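Side-chain contact in putative Fe-S biosynthesis protein (Lactobacillus salivarius, PDB 2P2E), which is of unknown function but may take part in the assembly of iron-sulphur clusters: residues 89-94 / 100-105. Residues are numbered along the deposited sequence; the frame is centred on the assembly and turned at random.
Sequences MKISLN and LRLTGD
R101 leaves its strand with CG anti to the backbone N (chi1 -176°) and bends at chi3, which brings the guanidinium under the amide of N94, whose CG swings away from its own carbonyl carbon (chi1 -63°). The amide stands steeply over one guanidinium face, the planes 75° apart, but N94 OD1 is modelled too close to the guanidinium, so the exact packing is doubtful and no hydrogen bond can be read from it. Charge pairing for R101 comes from beyond the hairpin: NH1 forms a salt bridge with E109 on the adjoining strand 108-118. The other end of the N94 amide turns to the backbone, N94 ND2 making a weak bond to L100 O at 3.2 Å. S92 shares the polar face, its OG lying 3.6 Å from R101 CB and 3.8 Å from R101 CD. With an alanine in place of R101, E109 would probably lose the positive charge that NH1 offers it, and S92 OG its contact with CD. A water links the two strands here, hydrogen-bonded to S92 OG and T103 OG1 and donating to R101 O.

The opposite face is apolar. I91 works with both branches: CG2 meets L100 CD1 at 3.8 Å, while CG1 meets L102 CD1 at 3.9 Å. Farther along, L93 crosses L100 at about a right angle. Helix 9-19 packs on I91 and L100, and strand 108-118 on L102, which takes this face into the interior.

Between the faces, K90 pairs with T103 and S92 with R101, two bonds to each pair; K90 N reaches T103 O at 2.7 Å. I91 and L102 form the non-hydrogen-bonded pair between them. This is a two-stranded antiparallel beta hairpin, 88-93 and 100-104, joined to the larger mixed sheet through strands 4-7 and 108-118, with one apolar face and one polar.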
# COMPACT_ATOMS: atom_id res chain seq x y z
N MSE A 89 11.65 3.33 -1.23
CA MSE A 89 10.85 2.93 -2.37
C MSE A 89 10.12 4.07 -3.02
O MSE A 89 10.12 5.19 -2.53
CB MSE A 89 9.85 1.89 -1.93
CG MSE A 89 10.49 0.66 -1.37
SE MSE A 89 9.14 -0.47 -0.61
CE MSE A 89 8.94 0.39 1.10
N LYS A 90 9.48 3.77 -4.14
CA LYS A 90 8.77 4.78 -4.88
C LYS A 90 7.49 4.27 -5.50
O LYS A 90 7.42 3.14 -5.98
CB LYS A 90 9.69 5.32 -5.97
CG LYS A 90 9.14 6.47 -6.79
CD LYS A 90 10.24 6.96 -7.73
CE LYS A 90 9.86 8.24 -8.45
NZ LYS A 90 10.98 8.75 -9.32
N ILE A 91 6.47 5.12 -5.47
CA ILE A 91 5.19 4.82 -6.06
C ILE A 91 5.00 5.85 -7.15
O ILE A 91 5.00 7.05 -6.89
CB ILE A 91 4.06 4.95 -5.03
CG1 ILE A 91 4.25 3.88 -3.95
CG2 ILE A 91 2.70 4.83 -5.71
CD1 ILE A 91 3.24 3.93 -2.84
N SER A 92 4.87 5.39 -8.38
CA SER A 92 4.69 6.30 -9.50
C SER A 92 3.48 5.84 -10.28
O SER A 92 2.84 4.85 -9.93
CB SER A 92 5.92 6.31 -10.40
OG SER A 92 6.06 5.06 -11.05
N LEU A 93 3.16 6.57 -11.35
CA LEU A 93 2.02 6.23 -12.19
C LEU A 93 2.47 5.73 -13.56
O LEU A 93 3.26 6.37 -14.25
CB LEU A 93 1.10 7.44 -12.36
CG LEU A 93 -0.04 7.23 -13.35
CD1 LEU A 93 -0.97 6.10 -12.87
CD2 LEU A 93 -0.80 8.53 -13.49
N ASN A 94 1.96 4.55 -13.94
CA ASN A 94 2.31 3.96 -15.22
C ASN A 94 1.86 4.84 -16.37
O ASN A 94 0.77 5.43 -16.35
CB ASN A 94 1.66 2.58 -15.36
CG ASN A 94 2.17 1.60 -14.34
OD1 ASN A 94 3.37 1.40 -14.20
ND2 ASN A 94 1.26 0.97 -13.62
N LEU A 100 -0.66 2.06 -10.68
CA LEU A 100 0.51 2.59 -10.02
C LEU A 100 1.65 1.59 -10.13
O LEU A 100 1.44 0.44 -10.50
CB LEU A 100 0.22 2.86 -8.55
CG LEU A 100 -0.74 4.01 -8.26
CD1 LEU A 100 -0.93 4.13 -6.76
CD2 LEU A 100 -0.21 5.29 -8.82
N ARG A 101 2.85 2.05 -9.81
CA ARG A 101 4.03 1.21 -9.87
C ARG A 101 4.79 1.33 -8.56
O ARG A 101 4.88 2.41 -7.99
CB ARG A 101 4.92 1.67 -11.03
CG ARG A 101 6.12 0.80 -11.24
CD ARG A 101 7.17 1.53 -12.05
NE ARG A 101 6.62 2.01 -13.31
CZ ARG A 101 6.18 1.22 -14.29
NH1 ARG A 101 6.22 -0.10 -14.15
NH2 ARG A 101 5.68 1.76 -15.41
N LEU A 102 5.33 0.23 -8.08
CA LEU A 102 6.09 0.24 -6.84
C LEU A 102 7.51 -0.21 -7.12
O LEU A 102 7.74 -1.37 -7.46
CB LEU A 102 5.46 -0.70 -5.81
CG LEU A 102 6.28 -0.81 -4.52
CD1 LEU A 102 6.18 0.49 -3.76
CD2 LEU A 102 5.81 -1.97 -3.66
N THR A 103 8.47 0.69 -6.98
CA THR A 103 9.86 0.34 -7.22
C THR A 103 10.74 0.65 -6.00
O THR A 103 10.38 1.49 -5.18
CB THR A 103 10.45 1.09 -8.45
OG1 THR A 103 10.34 2.50 -8.25
CG2 THR A 103 9.70 0.68 -9.72
N GLY A 104 11.87 -0.03 -5.90
CA GLY A 104 12.78 0.19 -4.79
C GLY A 104 14.17 0.57 -5.28
O GLY A 104 14.59 0.15 -6.36
N ASP A 105 14.90 1.36 -4.49
CA ASP A 105 16.25 1.79 -4.88
C ASP A 105 17.26 0.68 -5.10
O ASP A 105 18.23 0.86 -5.84
CB ASP A 105 16.84 2.72 -3.83
CG ASP A 105 16.24 4.08 -3.85
OD1 ASP A 105 15.36 4.34 -4.71
OD2 ASP A 105 16.64 4.89 -3.00
O HOH W 1 7.52 3.80 -8.76